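Acarbose Kinase Mak1 (Uncultured bacterium, PDB 6WB4) probably phosphorylates the antidiabetic drug acarbose with ATP, as a carbohydrate kinase of the pfkB (ribokinase-like) family. Local coordinates at residues 38-43 with 117-122; 30-35 with 58-63; 22-27 with 150-155; 72-77 with 270-275. All coordinates share one frame; numbering follows the deposited sequence.

Contact 1. Residues 38-43 with 117-122; sequences VRVKSL and VNLVTE
Val38 and Leu119 sit side by side as a parallel pair of neighbouring strands, 34-39 and 115-120, in the small four-stranded sheet that forms the lid of this ribokinase-like kinase. Three backbone hydrogen bonds hold the strands in register. Val38 N reaches Asn118 O at 2.8 Å. Val38 O accepts Val120 N at 3.1 Å. Val40 N closes on Val120 O at 3.0 Å. The first and last run almost straight down the acceptor carbonyl, whereas Val120 N comes in tilted from the carbonyl plane of Val38.

Leu119 leaves the strand on the same face as Val38. Its CB carries CG anti to the carbonyl carbon (chi1 -54°), and of the two methyls on CG it is CD2 that does the touching: it lies against Val38 CB at 3.7 Å and also meets Val38 CG2 and, more distantly, Val40 CG1. Val38 CG2 in turn meets Val117 CG1 at 3.9 Å. This face is apolar and is covered by the second subunit, whose Val117 and Leu45 pack on Val38 and Leu119, so the pairing also builds part of the dimer interface.

The other face carries Arg39 and Val120, with the arginine reaching outward. Past the end of the strands the chain of 38-43 turns back. Thr121 OG1 faces the turn that follows, with weak hydrogen bonds to Glu123 and Gln125, while Thr121 CG2 packs against Val40 CG2 at 3.6 Å and Leu43 CG at 3.9 Å.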
loop_
_atom_site.group_PDB
_atom_site.type_symbol
_atom_site.label_atom_id
_atom_site.label_comp_id
_atom_site.label_asym_id
_atom_site.label_seq_id
_atom_site.Cartn_x
_atom_site.Cartn_y
_atom_site.Cartn_z
ATOM N N VAL B 38 -4.506 3.189 -3.505
ATOM C CA VAL B 38 -3.713 3.930 -4.475
ATOM C C VAL B 38 -4.565 4.416 -5.644
ATOM O O VAL B 38 -5.165 3.618 -6.361
ATOM C CB VAL B 38 -2.550 3.076 -5.021
ATOM C CG1 VAL B 38 -1.514 3.970 -5.669
ATOM C CG2 VAL B 38 -1.906 2.275 -3.903
ATOM N N ARG B 39 -4.598 5.729 -5.839
ATOM C CA ARG B 39 -5.355 6.326 -6.934
ATOM C C ARG B 39 -4.507 6.357 -8.213
ATOM O O ARG B 39 -3.461 7.006 -8.257
ATOM C CB ARG B 39 -5.811 7.728 -6.516
ATOM C CG ARG B 39 -6.400 7.721 -5.104
ATOM C CD ARG B 39 -6.540 9.095 -4.447
ATOM N NE ARG B 39 -7.588 9.933 -5.021
ATOM C CZ ARG B 39 -7.828 11.185 -4.635
ATOM N NH1 ARG B 39 -7.094 11.732 -3.676
ATOM N NH2 ARG B 39 -8.804 11.889 -5.200
ATOM N N VAL B 40 -4.952 5.643 -9.248
ATOM C CA VAL B 40 -4.169 5.519 -10.483
ATOM C C VAL B 40 -4.848 6.111 -11.714
ATOM O O VAL B 40 -6.066 6.284 -11.739
ATOM C CB VAL B 40 -3.821 4.040 -10.797
ATOM C CG1 VAL B 40 -3.061 3.410 -9.642
ATOM C CG2 VAL B 40 -5.077 3.236 -11.148
ATOM N N LYS B 41 -4.036 6.408 -12.731
ATOM C CA LYS B 41 -4.505 7.025 -13.970
ATOM C C LYS B 41 -5.547 6.151 -14.674
ATOM O O LYS B 41 -6.617 6.634 -15.035
ATOM C CB LYS B 41 -3.322 7.323 -14.905
ATOM C CG LYS B 41 -3.714 7.987 -16.234
ATOM C CD LYS B 41 -2.724 7.696 -17.383
ATOM C CE LYS B 41 -1.363 8.382 -17.193
ATOM N NZ LYS B 41 -1.425 9.865 -17.416
ATOM N N SER B 42 -5.247 4.869 -14.866
ATOM C CA SER B 42 -6.184 3.990 -15.557
ATOM C C SER B 42 -5.976 2.507 -15.271
ATOM O O SER B 42 -4.888 2.077 -14.890
ATOM C CB SER B 42 -6.092 4.214 -17.067
ATOM O OG SER B 42 -4.939 3.585 -17.601
ATOM N N LEU B 43 -7.039 1.734 -15.469
ATOM C CA LEU B 43 -6.969 0.277 -15.439
ATOM C C LEU B 43 -7.492 -0.243 -16.774
ATOM O O LEU B 43 -8.671 -0.071 -17.084
ATOM C CB LEU B 43 -7.782 -0.287 -14.278
ATOM C CG LEU B 43 -7.147 -0.191 -12.891
ATOM C CD1 LEU B 43 -8.082 -0.759 -11.830
ATOM C CD2 LEU B 43 -5.814 -0.921 -12.879
ATOM N N VAL B 117 -3.438 -3.933 -0.937
ATOM C CA VAL B 117 -3.257 -2.731 -1.735
ATOM C C VAL B 117 -4.428 -2.697 -2.711
ATOM O O VAL B 117 -4.717 -3.690 -3.379
ATOM C CB VAL B 117 -1.898 -2.684 -2.470
ATOM C CG1 VAL B 117 -1.932 -1.663 -3.607
ATOM C CG2 VAL B 117 -0.760 -2.386 -1.482
ATOM N N ASN B 118 -5.154 -1.581 -2.707
ATOM C CA ASN B 118 -6.310 -1.397 -3.577
ATOM C C ASN B 118 -6.037 -0.358 -4.638
ATOM O O ASN B 118 -5.738 0.795 -4.326
ATOM C CB ASN B 118 -7.548 -0.973 -2.786
ATOM C CG ASN B 118 -7.952 -1.980 -1.740
ATOM O OD1 ASN B 118 -8.511 -1.620 -0.707
ATOM N ND2 ASN B 118 -7.670 -3.246 -1.996
ATOM N N LEU B 119 -6.134 -0.763 -5.895
ATOM C CA LEU B 119 -5.978 0.169 -6.997
ATOM C C LEU B 119 -7.342 0.660 -7.455
ATOM O O LEU B 119 -8.184 -0.132 -7.880
ATOM C CB LEU B 119 -5.218 -0.489 -8.143
ATOM C CG LEU B 119 -3.877 -1.089 -7.713
ATOM C CD1 LEU B 119 -3.153 -1.716 -8.902
ATOM C CD2 LEU B 119 -3.016 -0.020 -7.042
ATOM N N VAL B 120 -7.571 1.963 -7.325
ATOM C CA VAL B 120 -8.843 2.555 -7.716
ATOM C C VAL B 120 -8.629 3.720 -8.690
ATOM O O VAL B 120 -7.590 4.384 -8.662
ATOM C CB VAL B 120 -9.640 3.042 -6.480
ATOM C CG1 VAL B 120 -9.816 1.908 -5.484
ATOM C CG2 VAL B 120 -8.953 4.227 -5.813
ATOM N N THR B 121 -9.597 3.953 -9.570
ATOM C CA THR B 121 -9.503 5.080 -10.493
ATOM C C THR B 121 -10.713 5.984 -10.340
ATOM O O THR B 121 -11.631 5.686 -9.579
ATOM C CB THR B 121 -9.412 4.647 -11.965
ATOM O OG1 THR B 121 -10.727 4.430 -12.483
ATOM C CG2 THR B 121 -8.567 3.393 -12.120
ATOM N N GLU B 122 -10.709 7.079 -11.090
ATOM C CA GLU B 122 -11.774 8.072 -11.047
ATOM C C GLU B 122 -13.156 7.520 -11.408
ATOM O O GLU B 122 -14.158 7.961 -10.847
ATOM C CB GLU B 122 -11.413 9.240 -11.966
ATOM C CG GLU B 122 -10.214 10.046 -11.466
ATOM C CD GLU B 122 -9.787 11.144 -12.428
ATOM O OE1 GLU B 122 -10.180 11.091 -13.615
ATOM O OE2 GLU B 122 -9.050 12.059 -11.998
#

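Contact 2. Residues 30-35 with 58-63; sequences GGVGVD and TVVGHT. With CA (calcium ion), chain J; AC1 (4,6-dideoxy-4-{[(1S,4R,5S,6S)-4,5,6-trihydroxy-3-(hydroxymethyl)cyclohex-2-en-1-yl]amino}-alpha-D-glucopyranose), chain D.
Thr63 meets Gly31 through its CB, 3.4 Å from Gly31 O. With CG2 anti to the backbone N (chi1 -58° for OG1), that methyl is turned to the sugar and rests 3.5 Å from C6 of the bound AC1. Thr63 O binds a calcium ion at 2.6 Å beside two waters. His62 takes the less common first torsion, its ring between the backbone N and the carbonyl carbon (chi1 68°); this swings NE2 to O4 on the cyclohexene ring of AC1, a hydrogen bond of 2.8 Å near the imidazole plane in which either partner could be the donor. ND1 bonds weakly to Asp267. Arg126 and Asp183 hold AC1 too, and ATP touches His62, so the residue lies where AC1 and the nucleotide come together.

These loops extend an antiparallel pairing of lid strands 34-39 and 57-60, with Val34 opposite Val60 as a non-hydrogen-bonded pair and Asp35 opposite Val59 as a hydrogen-bonded one. Val59 N bonds Asp35 O at 2.8 Å. Val32 CG2 touches Val60 CG1 at 3.7 Å, and Val34 CG1 reaches Thr58 CG2 at 3.6 Å. Asp35 turns its carboxylate to the glycine after the strand, OD2 lying 3.1 Å from Gly61 CA.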
loop_
_atom_site.group_PDB
_atom_site.type_symbol
_atom_site.label_atom_id
_atom_site.label_comp_id
_atom_site.label_asym_id
_atom_site.label_seq_id
_atom_site.Cartn_x
_atom_site.Cartn_y
_atom_site.Cartn_z
ATOM N N GLY B 30 -14.819 -12.004 12.176
ATOM C CA GLY B 30 -13.797 -12.106 11.156
ATOM C C GLY B 30 -13.868 -11.102 10.022
ATOM O O GLY B 30 -14.871 -10.406 9.853
ATOM N N GLY B 31 -12.784 -11.032 9.249
ATOM C CA GLY B 31 -12.759 -10.265 8.015
ATOM C C GLY B 31 -12.003 -8.949 8.005
ATOM O O GLY B 31 -11.779 -8.370 6.946
ATOM N N VAL B 32 -11.603 -8.466 9.174
ATOM C CA VAL B 32 -10.971 -7.159 9.234
ATOM C C VAL B 32 -9.559 -7.195 8.662
ATOM O O VAL B 32 -8.815 -8.176 8.812
ATOM C CB VAL B 32 -10.948 -6.593 10.679
ATOM C CG1 VAL B 32 -9.876 -7.258 11.518
ATOM C CG2 VAL B 32 -10.726 -5.089 10.651
ATOM N N GLY B 33 -9.219 -6.114 7.973
ATOM C CA GLY B 33 -7.903 -5.945 7.402
ATOM C C GLY B 33 -7.616 -4.463 7.214
ATOM O O GLY B 33 -8.442 -3.611 7.529
ATOM N N VAL B 34 -6.452 -4.164 6.657
ATOM C CA VAL B 34 -6.024 -2.790 6.467
ATOM C C VAL B 34 -5.757 -2.522 4.978
ATOM O O VAL B 34 -5.023 -3.250 4.316
ATOM C CB VAL B 34 -4.772 -2.504 7.315
ATOM C CG1 VAL B 34 -3.962 -1.400 6.718
ATOM C CG2 VAL B 34 -5.159 -2.201 8.762
ATOM N N ASP B 35 -6.387 -1.486 4.449
ATOM C CA ASP B 35 -6.257 -1.175 3.041
ATOM C C ASP B 35 -5.258 -0.048 2.803
ATOM O O ASP B 35 -5.253 0.953 3.526
ATOM C CB ASP B 35 -7.617 -0.805 2.449
ATOM C CG ASP B 35 -8.511 -2.007 2.244
ATOM O OD1 ASP B 35 -8.000 -3.150 2.267
ATOM O OD2 ASP B 35 -9.727 -1.809 2.029
ATOM N N THR B 58 -3.789 4.997 4.115
ATOM C CA THR B 58 -3.981 3.721 4.791
ATOM C C THR B 58 -5.226 3.736 5.670
ATOM O O THR B 58 -5.317 4.539 6.590
ATOM C CB THR B 58 -2.773 3.365 5.674
ATOM O OG1 THR B 58 -1.587 3.305 4.872
ATOM C CG2 THR B 58 -2.990 2.028 6.344
ATOM N N VAL B 59 -6.180 2.847 5.389
ATOM C CA VAL B 59 -7.385 2.705 6.216
ATOM C C VAL B 59 -7.762 1.247 6.500
ATOM O O VAL B 59 -7.242 0.320 5.876
ATOM C CB VAL B 59 -8.618 3.396 5.582
ATOM C CG1 VAL B 59 -8.310 4.835 5.204
ATOM C CG2 VAL B 59 -9.134 2.606 4.400
ATOM N N VAL B 60 -8.693 1.063 7.430
ATOM C CA VAL B 60 -9.266 -0.246 7.703
ATOM C C VAL B 60 -10.162 -0.606 6.537
ATOM O O VAL B 60 -10.890 0.241 6.035
ATOM C CB VAL B 60 -10.083 -0.252 9.036
ATOM C CG1 VAL B 60 -10.571 -1.650 9.396
ATOM C CG2 VAL B 60 -9.274 0.356 10.155
ATOM N N GLY B 61 -10.069 -1.839 6.052
ATOM C CA GLY B 61 -10.876 -2.230 4.910
ATOM C C GLY B 61 -12.356 -2.245 5.257
ATOM O O GLY B 61 -12.756 -1.761 6.313
ATOM N N HIS B 62 -13.174 -2.873 4.424
ATOM C CA HIS B 62 -14.609 -2.833 4.673
ATOM C C HIS B 62 -15.243 -4.198 4.933
ATOM O O HIS B 62 -16.430 -4.279 5.252
ATOM C CB HIS B 62 -15.315 -2.152 3.494
ATOM C CG HIS B 62 -15.279 -2.948 2.224
ATOM N ND1 HIS B 62 -15.998 -4.111 2.053
ATOM C CD2 HIS B 62 -14.612 -2.747 1.064
ATOM C CE1 HIS B 62 -15.768 -4.598 0.847
ATOM N NE2 HIS B 62 -14.931 -3.788 0.226
ATOM N N THR B 63 -14.446 -5.254 4.855
ATOM C CA THR B 63 -14.981 -6.595 4.707
ATOM C C THR B 63 -15.770 -7.059 5.935
ATOM O O THR B 63 -16.912 -7.560 5.813
ATOM C CB THR B 63 -13.830 -7.576 4.417
ATOM O OG1 THR B 63 -13.143 -7.146 3.238
ATOM C CG2 THR B 63 -14.344 -8.993 4.227
HETATM CA CA CA J . -18.813 -9.344 5.690
HETATM C C1 AC1 D . -14.281 -13.988 -0.974
HETATM O O2 AC1 D . -14.218 -14.015 -3.399
HETATM C C2 AC1 D . -14.530 -13.207 -2.254
HETATM C C4A AC1 D . -13.111 -6.235 -2.058
HETATM C C3 AC1 D . -13.730 -11.911 -2.298
HETATM O O3 AC1 D . -14.259 -11.106 -3.363
HETATM C C4 AC1 D . -13.792 -11.125 -0.985
HETATM N N4A AC1 D . -12.654 -10.220 -0.911
HETATM C C5 AC1 D . -13.806 -11.999 0.273
HETATM O O5 AC1 D . -14.631 -13.153 0.128
HETATM C C6 AC1 D . -14.343 -11.224 1.470
HETATM C C1B AC1 D . -12.635 -9.011 -1.719
HETATM C C2B AC1 D . -11.612 -7.996 -1.185
HETATM O O2B AC1 D . -10.968 -8.505 -0.008
HETATM C C3B AC1 D . -12.222 -6.627 -0.890
HETATM O O3B AC1 D . -11.194 -5.649 -0.667
HETATM O O4 AC1 D . -13.529 -4.869 -1.976
HETATM C C5B AC1 D . -14.278 -7.151 -1.929
HETATM C C7B AC1 D . -14.040 -8.456 -1.831
HETATM C C6B AC1 D . -15.695 -6.644 -1.862
HETATM O O6B AC1 D . -16.363 -7.309 -0.779
HETATM O O HOH W 1 -18.201 -10.745 4.102
HETATM O O HOH W 2 -20.694 -8.524 4.420
#

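Contact 3. Residues 22-27 with 150-155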
loop_
_atom_site.group_PDB
_atom_site.type_symbol
_atom_site.label_atom_id
_atom_site.label_comp_id
_atom_site.label_asym_id
_atom_site.label_seq_id
_atom_site.Cartn_x
_atom_site.Cartn_y
_atom_site.Cartn_z
ATOM N N THR B 22 -21.405 -5.394 27.815
ATOM C CA THR B 22 -22.822 -5.217 27.543
ATOM C C THR B 22 -23.292 -6.077 26.372
ATOM O O THR B 22 -22.492 -6.542 25.558
ATOM C CB THR B 22 -23.139 -3.750 27.252
ATOM O OG1 THR B 22 -22.195 -3.251 26.298
ATOM C CG2 THR B 22 -23.043 -2.926 28.532
ATOM N N GLN B 23 -24.606 -6.255 26.291
ATOM C CA GLN B 23 -25.239 -7.055 25.252
ATOM C C GLN B 23 -25.099 -6.409 23.876
ATOM O O GLN B 23 -25.222 -5.193 23.740
ATOM C CB GLN B 23 -26.720 -7.274 25.583
ATOM C CG GLN B 23 -27.467 -8.137 24.581
ATOM C CD GLN B 23 -27.328 -9.624 24.880
ATOM O OE1 GLN B 23 -26.747 -10.011 25.896
ATOM N NE2 GLN B 23 -27.832 -10.464 23.976
ATOM N N ALA B 24 -24.850 -7.225 22.855
ATOM C CA ALA B 24 -24.712 -6.702 21.506
ATOM C C ALA B 24 -25.864 -7.213 20.653
ATOM O O ALA B 24 -26.295 -8.351 20.792
ATOM C CB ALA B 24 -23.382 -7.117 20.899
ATOM N N ASP B 25 -26.363 -6.362 19.768
ATOM C CA ASP B 25 -27.378 -6.772 18.813
ATOM C C ASP B 25 -26.745 -7.609 17.714
ATOM O O ASP B 25 -27.266 -8.660 17.327
ATOM C CB ASP B 25 -28.088 -5.554 18.236
ATOM C CG ASP B 25 -28.891 -4.815 19.286
ATOM O OD1 ASP B 25 -29.752 -5.460 19.924
ATOM O OD2 ASP B 25 -28.643 -3.604 19.489
ATOM N N VAL B 26 -25.621 -7.136 17.192
ATOM C CA VAL B 26 -24.942 -7.882 16.154
ATOM C C VAL B 26 -23.453 -8.049 16.441
ATOM O O VAL B 26 -22.707 -7.071 16.572
ATOM C CB VAL B 26 -25.112 -7.209 14.795
ATOM C CG1 VAL B 26 -24.273 -7.924 13.754
ATOM C CG2 VAL B 26 -26.574 -7.200 14.396
ATOM N N LEU B 27 -23.026 -9.300 16.550
ATOM C CA LEU B 27 -21.608 -9.597 16.582
ATOM C C LEU B 27 -21.150 -9.951 15.171
ATOM O O LEU B 27 -21.771 -10.774 14.504
ATOM C CB LEU B 27 -21.313 -10.726 17.560
ATOM C CG LEU B 27 -19.869 -11.225 17.610
ATOM C CD1 LEU B 27 -18.889 -10.121 18.003
ATOM C CD2 LEU B 27 -19.789 -12.374 18.592
ATOM N N GLU B 150 -22.204 -15.423 23.603
ATOM C CA GLU B 150 -22.985 -15.392 24.833
ATOM C C GLU B 150 -23.557 -14.006 25.109
ATOM O O GLU B 150 -24.637 -13.879 25.665
ATOM C CB GLU B 150 -22.124 -15.835 26.013
ATOM C CG GLU B 150 -21.814 -17.322 26.016
ATOM C CD GLU B 150 -20.750 -17.687 27.032
ATOM O OE1 GLU B 150 -20.457 -18.892 27.183
ATOM O OE2 GLU B 150 -20.207 -16.763 27.679
ATOM N N ARG B 151 -22.847 -12.971 24.674
ATOM C CA ARG B 151 -23.257 -11.600 24.943
ATOM C C ARG B 151 -23.935 -10.955 23.734
ATOM O O ARG B 151 -24.252 -9.764 23.758
ATOM C CB ARG B 151 -22.040 -10.765 25.359
ATOM C CG ARG B 151 -21.353 -11.249 26.635
ATOM C CD ARG B 151 -20.268 -10.283 27.105
ATOM N NE ARG B 151 -19.626 -10.726 28.346
ATOM C CZ ARG B 151 -20.016 -10.371 29.570
ATOM N NH1 ARG B 151 -21.060 -9.567 29.731
ATOM N NH2 ARG B 151 -19.367 -10.829 30.636
ATOM N N SER B 152 -24.153 -11.730 22.674
ATOM C CA SER B 152 -24.715 -11.174 21.444
ATOM C C SER B 152 -26.012 -11.825 20.990
ATOM O O SER B 152 -26.218 -13.036 21.148
ATOM C CB SER B 152 -23.697 -11.261 20.314
ATOM O OG SER B 152 -22.526 -10.530 20.638
ATOM N N ARG B 153 -26.857 -11.012 20.365
ATOM C CA ARG B 153 -28.181 -11.449 19.959
ATOM C C ARG B 153 -28.172 -12.086 18.573
ATOM O O ARG B 153 -28.840 -13.087 18.335
ATOM C CB ARG B 153 -29.159 -10.274 19.980
ATOM C CG ARG B 153 -30.559 -10.677 19.592
ATOM C CD ARG B 153 -31.506 -9.503 19.471
ATOM N NE ARG B 153 -32.655 -9.878 18.650
ATOM C CZ ARG B 153 -33.520 -9.016 18.122
ATOM N NH1 ARG B 153 -33.386 -7.709 18.342
ATOM N NH2 ARG B 153 -34.527 -9.469 17.384
ATOM N N HIS B 154 -27.405 -11.499 17.667
ATOM C CA HIS B 154 -27.264 -12.024 16.325
ATOM C C HIS B 154 -25.780 -12.058 15.947
ATOM O O HIS B 154 -25.005 -11.205 16.370
ATOM C CB HIS B 154 -28.056 -11.168 15.343
ATOM C CG HIS B 154 -27.874 -11.561 13.910
ATOM N ND1 HIS B 154 -28.718 -12.437 13.265
ATOM C CD2 HIS B 154 -26.926 -11.217 13.002
ATOM C CE1 HIS B 154 -28.314 -12.598 12.018
ATOM N NE2 HIS B 154 -27.226 -11.871 11.835
ATOM N N VAL B 155 -25.389 -13.044 15.151
ATOM C CA VAL B 155 -23.996 -13.231 14.801
ATOM C C VAL B 155 -23.832 -13.264 13.280
ATOM O O VAL B 155 -24.347 -14.164 12.612
ATOM C CB VAL B 155 -23.443 -14.523 15.436
ATOM C CG1 VAL B 155 -22.001 -14.752 15.024
ATOM C CG2 VAL B 155 -23.561 -14.451 16.958
#
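Ser152 OG lies against two side chains of the neighbouring strand, 3.3 Å from Leu27 CB and 3.5 Å from Ala24 CB. That oxygen is not left without a partner, for it is hydrogen-bonded to Gly148 O in the preceding helix. Leu27 and Val155 continue this buried face. On the other face Val26 CG2 approaches the His154 ring obliquely, and the ring is fixed by both nitrogens, ND1 to Ser176 and NE2 to Ser178.

The two segments are neighbouring parallel strands, 24-29 and 152-157, near the middle of the large sheet of the Rossmann-like ribokinase fold. Backbone bonds join them at Ala24 N to Arg151 O, Arg153 N to Ala24 O and Leu27 N to His154 O, all 2.8 Å. Each strand turns a corner, at Asp25 and Arg153, and there His154 N to Asp25 O is bent and weak.

On the solvent side Thr22 and Glu150 point away and make few contacts. Gln23, bent at chi2 (86°), lies over the Arg151 carbonyl at this exposed rim, with CD 3.3 Å from Arg151 O. Arg153 stretches away, extended from CG to NE, and bonds Leu278 O through NH2; Asp25 OD1, 4.6 Å from Arg153 NH1, is too far for a salt bridge.

Contact 4. Residues 72-77 with 270-275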
loop_
_atom_site.group_PDB
_atom_site.type_symbol
_atom_site.label_atom_id
_atom_site.label_comp_id
_atom_site.label_asym_id
_atom_site.label_seq_id
_atom_site.Cartn_x
_atom_site.Cartn_y
_atom_site.Cartn_z
ATOM N N HIS B 72 -23.800 0.042 13.851
ATOM C CA HIS B 72 -23.553 1.037 14.884
ATOM C C HIS B 72 -24.179 2.381 14.488
ATOM O O HIS B 72 -24.786 3.070 15.312
ATOM C CB HIS B 72 -22.057 1.191 15.122
ATOM C CG HIS B 72 -21.722 2.037 16.308
ATOM N ND1 HIS B 72 -21.667 3.413 16.249
ATOM C CD2 HIS B 72 -21.410 1.703 17.582
ATOM C CE1 HIS B 72 -21.337 3.890 17.435
ATOM N NE2 HIS B 72 -21.172 2.873 18.262
ATOM N N ALA B 73 -24.059 2.716 13.208
ATOM C CA ALA B 73 -24.571 3.972 12.678
ATOM C C ALA B 73 -26.080 4.103 12.891
ATOM O O ALA B 73 -26.606 5.210 13.018
ATOM C CB ALA B 73 -24.225 4.092 11.182
ATOM N N LEU B 74 -26.760 2.961 12.927
ATOM C CA LEU B 74 -28.204 2.900 13.131
ATOM C C LEU B 74 -28.579 2.848 14.618
ATOM O O LEU B 74 -29.714 2.535 14.977
ATOM C CB LEU B 74 -28.776 1.685 12.400
ATOM C CG LEU B 74 -28.807 1.858 10.881
ATOM C CD1 LEU B 74 -29.079 0.547 10.180
ATOM C CD2 LEU B 74 -29.880 2.859 10.525
ATOM N N GLY B 75 -27.620 3.164 15.478
ATOM C CA GLY B 75 -27.876 3.212 16.902
ATOM C C GLY B 75 -28.113 1.854 17.533
ATOM O O GLY B 75 -28.698 1.750 18.613
ATOM N N ARG B 76 -27.635 0.806 16.872
ATOM C CA ARG B 76 -27.632 -0.524 17.460
ATOM C C ARG B 76 -26.224 -0.884 17.909
ATOM O O ARG B 76 -25.251 -0.346 17.400
ATOM C CB ARG B 76 -28.144 -1.571 16.473
ATOM C CG ARG B 76 -29.640 -1.767 16.470
ATOM C CD ARG B 76 -30.436 -0.628 15.833
ATOM N NE ARG B 76 -31.789 -1.116 15.553
ATOM C CZ ARG B 76 -32.734 -0.449 14.900
ATOM N NH1 ARG B 76 -32.492 0.763 14.421
ATOM N NH2 ARG B 76 -33.922 -1.015 14.711
ATOM N N ALA B 77 -26.117 -1.791 18.868
ATOM C CA ALA B 77 -24.819 -2.162 19.408
ATOM C C ALA B 77 -24.177 -3.285 18.593
ATOM O O ALA B 77 -24.631 -4.432 18.641
ATOM C CB ALA B 77 -24.963 -2.583 20.876
ATOM N N VAL B 270 -26.623 -5.143 4.043
ATOM C CA VAL B 270 -26.703 -6.128 5.116
ATOM C C VAL B 270 -26.965 -5.457 6.471
ATOM O O VAL B 270 -27.893 -5.846 7.183
ATOM C CB VAL B 270 -25.407 -6.990 5.185
ATOM C CG1 VAL B 270 -25.424 -7.889 6.386
ATOM C CG2 VAL B 270 -25.243 -7.841 3.906
ATOM N N ALA B 271 -26.182 -4.431 6.809
ATOM C CA ALA B 271 -26.315 -3.749 8.105
ATOM C C ALA B 271 -27.733 -3.222 8.344
ATOM O O ALA B 271 -28.305 -3.424 9.420
ATOM C CB ALA B 271 -25.314 -2.618 8.218
ATOM N N ALA B 272 -28.294 -2.548 7.341
ATOM C CA ALA B 272 -29.647 -2.012 7.443
ATOM C C ALA B 272 -30.699 -3.121 7.417
ATOM O O ALA B 272 -31.685 -3.051 8.153
ATOM C CB ALA B 272 -29.913 -1.009 6.324
ATOM N N PHE B 273 -30.499 -4.132 6.573
ATOM C CA PHE B 273 -31.400 -5.285 6.534
ATOM C C PHE B 273 -31.473 -5.917 7.919
ATOM O O PHE B 273 -32.553 -6.120 8.469
ATOM C CB PHE B 273 -30.936 -6.330 5.512
ATOM C CG PHE B 273 -31.920 -7.470 5.307
ATOM C CD1 PHE B 273 -32.101 -8.450 6.280
ATOM C CD2 PHE B 273 -32.652 -7.565 4.131
ATOM C CE1 PHE B 273 -33.004 -9.485 6.091
ATOM C CE2 PHE B 273 -33.556 -8.602 3.937
ATOM C CZ PHE B 273 -33.729 -9.564 4.914
ATOM N N LEU B 274 -30.308 -6.238 8.467
ATOM C CA LEU B 274 -30.231 -6.865 9.773
ATOM C C LEU B 274 -30.924 -6.043 10.851
ATOM O O LEU B 274 -31.682 -6.583 11.653
ATOM C CB LEU B 274 -28.772 -7.105 10.165
ATOM C CG LEU B 274 -28.037 -8.126 9.296
ATOM C CD1 LEU B 274 -26.632 -8.342 9.820
ATOM C CD2 LEU B 274 -28.822 -9.439 9.219
ATOM N N CYS B 275 -30.680 -4.735 10.855
ATOM C CA CYS B 275 -31.232 -3.873 11.896
ATOM C C CYS B 275 -32.753 -3.840 11.839
ATOM O O CYS B 275 -33.416 -3.954 12.872
ATOM C CB CYS B 275 -30.655 -2.463 11.793
ATOM S SG CYS B 275 -29.003 -2.346 12.520
#
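The guanidinium of Arg76 has Cys275 CB over one face, 4.1 Å above the plane and offset toward the rim, while Leu74 O lies at its edge and in its plane. That edge contact is a long, weak hydrogen bond from NH1, 3.3 Å to Leu74 O though nearly straight. NH2 passes 3.5 Å from Cys275 O, but its stronger partner is Asp279, a salt bridge one turn further along the helix. Bent at chi2 (73°), the arginine chain carries its methylenes past the cysteine sulfur, CD 4.0 Å from Cys275 SG.

Leu74 supplies the apolar half. Its CD1 touches Cys275 SG at 3.7 Å and Ala272 CA at 3.8 Å. Cys275 SG thus lies against both the leucine methyl and the arginine methylenes.

Residues 72-77 contain the end of helix 65-73 and the loop after it. A Schellman motif closes the helix, with Gly75, at positive phi, as C-prime residue: Gly75 N bonds His72 O at 2.8 Å and Arg76 N bonds Val71 O. The chain then enters strand 78-84 of the large sheet. Helix 265-280 packs against this end, Val71 touching Ala271 and Cys275, with Leu274 against His154 of strand 152-157 and Phe273 directed to helix 283-298.

In the fold
Contacts 1 and 2 share strand 34-39, which pairs parallel with 115-120 in one and antiparallel with 57-60 in the other; they meet where Asn118 packs on Asp35. Contact 1 lies far out, its centre about 22 Å from the centre of the chain, with its apolar face against the second subunit; contact 2 is buried and ends at sugar and calcium. Contact 3 belongs to the large sheet, buried at its strand face and exposed at its start. It touches contact 4, where Ala77 O probably bonds Asp25 N and Val26 N. Backbone bonds dominate the first three contacts, whereas contact 4, where the loop ending helix 65-73 meets helix 265-280, rests on side-chain packing, with Arg76 tied to polar partners outside the pairing.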